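Uncharacterized protein (Arthrobacter sp., PDB 3BL4) is of unknown function but belongs to a family grouped with the STAS domains, and pairs in the crystal as a two-chain assembly sharing a beta-sheet. Local coordinates at residues R81-G86 against K109-E114. Sequence-based numbering, arbitrary orientation.
With SO4 (sulfate ion), chain D; SO4 (sulfate ion), chain C.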
ATOM      1  N   ARG A  81     -17.018  -5.346  -3.567  1.00 25.39           N
ATOM      2  CA  ARG A  81     -16.477  -4.002  -3.748  1.00 24.75           C
ATOM      3  C   ARG A  81     -16.214  -3.440  -2.367  1.00 23.24           C
ATOM      4  O   ARG A  81     -16.819  -3.904  -1.402  1.00 24.58           O
ATOM      5  CB  ARG A  81     -17.431  -3.109  -4.548  1.00 25.23           C
ATOM      6  CG  ARG A  81     -18.841  -3.051  -4.038  1.00 27.81           C
ATOM      7  CD  ARG A  81     -19.865  -2.744  -5.152  1.00 35.01           C
ATOM      8  NE  ARG A  81     -19.844  -1.343  -5.602  1.00 32.36           N
ATOM      9  CZ  ARG A  81     -19.415  -0.908  -6.786  1.00 34.87           C
ATOM     10  NH1 ARG A  81     -18.930  -1.744  -7.692  1.00 34.04           N
ATOM     11  NH2 ARG A  81     -19.482   0.390  -7.077  1.00 37.06           N
ATOM     12  N   ILE A  82     -15.300  -2.484  -2.238  1.00 22.13           N
ATOM     13  CA  ILE A  82     -14.942  -1.990  -0.892  1.00 21.79           C
ATOM     14  C   ILE A  82     -14.973  -0.471  -0.814  1.00 20.96           C
ATOM     15  O   ILE A  82     -14.307   0.177  -1.576  1.00 22.53           O
ATOM     16  CB  ILE A  82     -13.557  -2.474  -0.438  1.00 21.71           C
ATOM     17  CG1 ILE A  82     -13.444  -4.004  -0.548  1.00 27.86           C
ATOM     18  CG2 ILE A  82     -13.281  -2.008   0.982  1.00 19.36           C
ATOM     19  CD1 ILE A  82     -12.147  -4.573   0.014  1.00 19.82           C
ATOM     20  N   ALA A  83     -15.785   0.083   0.086  1.00 20.31           N
ATOM     21  CA  ALA A  83     -15.801   1.515   0.344  1.00 18.18           C
ATOM     22  C   ALA A  83     -15.055   1.695   1.639  1.00 20.76           C
ATOM     23  O   ALA A  83     -15.405   1.075   2.635  1.00 22.14           O
ATOM     24  CB  ALA A  83     -17.227   2.043   0.485  1.00 13.87           C
ATOM     25  N   LEU A  84     -14.025   2.528   1.639  1.00 20.41           N
ATOM     26  CA  LEU A  84     -13.288   2.776   2.849  1.00 20.22           C
ATOM     27  C   LEU A  84     -13.657   4.168   3.313  1.00 22.06           C
ATOM     28  O   LEU A  84     -13.451   5.133   2.592  1.00 23.24           O
ATOM     29  CB  LEU A  84     -11.785   2.611   2.613  1.00 20.23           C
ATOM     30  CG  LEU A  84     -11.446   1.212   2.075  1.00 23.12           C
ATOM     31  CD1 LEU A  84     -11.389   1.220   0.556  1.00 15.71           C
ATOM     32  CD2 LEU A  84     -10.169   0.645   2.650  1.00 17.43           C
ATOM     33  N   LEU A  85     -14.227   4.254   4.514  1.00 21.71           N
ATOM     34  CA  LEU A  85     -14.806   5.491   5.005  1.00 20.48           C
ATOM     35  C   LEU A  85     -13.925   6.112   6.061  1.00 23.52           C
ATOM     36  O   LEU A  85     -13.693   5.506   7.108  1.00 22.51           O
ATOM     37  CB  LEU A  85     -16.174   5.193   5.593  1.00 22.13           C
ATOM     38  CG  LEU A  85     -16.940   6.298   6.338  1.00 28.71           C
ATOM     39  CD1 LEU A  85     -17.296   7.408   5.362  1.00 18.65           C
ATOM     40  CD2 LEU A  85     -18.173   5.703   7.021  1.00 17.77           C
ATOM     41  N   GLY A  86     -13.445   7.327   5.798  1.00 24.45           N
ATOM     42  CA  GLY A  86     -12.693   8.100   6.806  1.00 26.06           C
ATOM     43  C   GLY A  86     -13.403   9.337   7.325  1.00 26.01           C
ATOM     44  O   GLY A  86     -14.546   9.578   6.997  1.00 26.39           O
ATOM     45  N   LYS A 109     -12.909   2.346  -3.204  1.00 25.27           N
ATOM     46  CA  LYS A 109     -13.032   3.792  -3.268  1.00 25.32           C
ATOM     47  C   LYS A 109     -13.005   4.350  -1.847  1.00 25.21           C
ATOM     48  O   LYS A 109     -13.472   3.706  -0.903  1.00 23.53           O
ATOM     49  CB  LYS A 109     -14.335   4.176  -3.975  1.00 25.52           C
ATOM     50  CG  LYS A 109     -14.501   5.655  -4.257  1.00 27.91           C
ATOM     51  CD  LYS A 109     -15.735   5.938  -5.153  1.00 28.03           C
ATOM     52  CE  LYS A 109     -15.430   5.722  -6.634  1.00 28.34           C
ATOM     53  NZ  LYS A 109     -14.313   6.557  -7.119  1.00 32.41           N
ATOM     54  N   PHE A 110     -12.468   5.558  -1.715  1.00 23.85           N
ATOM     55  CA  PHE A 110     -12.354   6.230  -0.430  1.00 24.35           C
ATOM     56  C   PHE A 110     -13.468   7.281  -0.307  1.00 24.21           C
ATOM     57  O   PHE A 110     -13.787   7.968  -1.282  1.00 21.39           O
ATOM     58  CB  PHE A 110     -10.965   6.883  -0.308  1.00 22.69           C
ATOM     59  CG  PHE A 110     -10.821   7.776   0.877  1.00 24.81           C
ATOM     60  CD1 PHE A 110     -10.640   7.244   2.145  1.00 22.72           C
ATOM     61  CD2 PHE A 110     -10.884   9.154   0.734  1.00 21.89           C
ATOM     62  CE1 PHE A 110     -10.513   8.063   3.254  1.00 25.19           C
ATOM     63  CE2 PHE A 110     -10.768   9.987   1.850  1.00 24.22           C
ATOM     64  CZ  PHE A 110     -10.566   9.437   3.108  1.00 20.80           C
ATOM     65  N   PHE A 111     -14.062   7.375   0.889  1.00 22.45           N
ATOM     66  CA  PHE A 111     -15.092   8.373   1.191  1.00 21.91           C
ATOM     67  C   PHE A 111     -14.844   9.026   2.536  1.00 23.20           C
ATOM     68  O   PHE A 111     -14.190   8.445   3.426  1.00 22.02           O
ATOM     69  CB  PHE A 111     -16.477   7.714   1.255  1.00 21.96           C
ATOM     70  CG  PHE A 111     -16.869   6.977   0.006  1.00 18.12           C
ATOM     71  CD1 PHE A 111     -16.418   5.683  -0.226  1.00 16.51           C
ATOM     72  CD2 PHE A 111     -17.715   7.565  -0.921  1.00 21.57           C
ATOM     73  CE1 PHE A 111     -16.775   5.005  -1.364  1.00 17.00           C
ATOM     74  CE2 PHE A 111     -18.102   6.889  -2.059  1.00 17.13           C
ATOM     75  CZ  PHE A 111     -17.636   5.614  -2.283  1.00 18.99           C
ATOM     76  N   THR A 112     -15.378  10.234   2.688  1.00 24.88           N
ATOM     77  CA  THR A 112     -15.625  10.828   4.019  1.00 25.50           C
ATOM     78  C   THR A 112     -17.125  10.984   4.322  1.00 25.08           C
ATOM     79  O   THR A 112     -17.503  11.404   5.430  1.00 22.67           O
ATOM     80  CB  THR A 112     -14.941  12.205   4.174  1.00 27.12           C
ATOM     81  OG1 THR A 112     -15.197  12.987   3.000  1.00 24.91           O
ATOM     82  CG2 THR A 112     -13.401  12.051   4.403  1.00 25.46           C
ATOM     83  N   SER A 113     -17.972  10.649   3.341  1.00 26.22           N
ATOM     84  CA  SER A 113     -19.431  10.654   3.498  1.00 25.68           C
ATOM     85  C   SER A 113     -19.944   9.224   3.532  1.00 27.70           C
ATOM     86  O   SER A 113     -19.823   8.501   2.552  1.00 30.25           O
ATOM     87  CB  SER A 113     -20.084  11.387   2.319  1.00 27.26           C
ATOM     88  OG  SER A 113     -21.464  11.050   2.147  1.00 27.22           O
ATOM     89  N   GLU A 114     -20.528   8.823   4.657  1.00 26.81           N
ATOM     90  CA  GLU A 114     -21.155   7.526   4.785  1.00 27.20           C
ATOM     91  C   GLU A 114     -22.317   7.341   3.794  1.00 26.50           C
ATOM     92  O   GLU A 114     -22.469   6.289   3.201  1.00 26.76           O
ATOM     93  CB  GLU A 114     -21.634   7.332   6.224  1.00 26.05           C
ATOM     94  CG  GLU A 114     -22.134   5.932   6.516  1.00 31.71           C
ATOM     95  CD  GLU A 114     -22.376   5.660   8.011  1.00 33.32           C
ATOM     96  OE1 GLU A 114     -21.912   6.446   8.873  1.00 44.65           O
ATOM     97  OE2 GLU A 114     -23.035   4.640   8.312  1.00 44.53           O
TER
HETATM   98  S   SO4 D 125     -22.565  11.488   5.979  1.00 55.57           S
HETATM   99  O1  SO4 D 125     -23.577  10.446   5.852  1.00 47.83           O
HETATM  100  O2  SO4 D 125     -23.046  12.532   6.886  1.00 57.21           O
HETATM  101  O3  SO4 D 125     -21.335  10.892   6.547  1.00 42.20           O
HETATM  102  O4  SO4 D 125     -22.338  12.081   4.659  1.00 43.53           O
HETATM  103  S   SO4 C 124     -10.604   6.526  -5.008  1.00 56.86           S
HETATM  104  O1  SO4 C 124     -11.451   6.097  -6.122  1.00 58.62           O
HETATM  105  O2  SO4 C 124     -11.401   7.225  -3.998  1.00 49.42           O
HETATM  106  O3  SO4 C 124      -9.947   5.369  -4.411  1.00 60.95           O
HETATM  107  O4  SO4 C 124      -9.571   7.422  -5.507  1.00 62.18           O
HETATM  108  O   HOH W   1     -16.967  10.322   7.802  1.00 27.60           O
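K109 N donates to I82 O, L84 N to K109 O (2.9 Å), F111 N to L84 O and G86 N to F111 O (2.7 Å), joining strands 82-85 and 109-111 in parallel with their axes 30° apart. A water donating to both G86 O and T112 O joins 81-86 to 109-114 beyond the last of these bonds. On the face carrying A83, L85 and F111, the A83 methyl CB sits 3.5 Å from CE1 of the F111 ring, which also meets W120 of helix 114-121. With chi1 at 173°, the L85 branch extends opposite its own backbone N, which brings CD1 to within 3.6 Å of E114 N, at the turn into that helix, while CD2 lies 3.9 Å from E114 CB. Replacing L85 with an alanine would probably open a gap beside the S113-E114 backbone and take from E114 CB and CG the apolar contact of CD2. S113 caps the helix through OG to D116 N, and E114 N donates to a sulfate ion. On the other face L84 packs against A95, F98 and L99 of helix 92-102, and the F110 ring brings CD1 to 3.5 Å from L84 O. F110 N donates to O2 of a second sulfate (3.0 Å) and K109 NZ to its O1; both ions probably come from the crystallisation liquor. Strand 79-85, helix 92-102 and strand 108-111 form a beta-alpha-beta unit, and along its other edge 81-85 pairs in parallel with a strand of the second subunit, continuing the sheet across the interface.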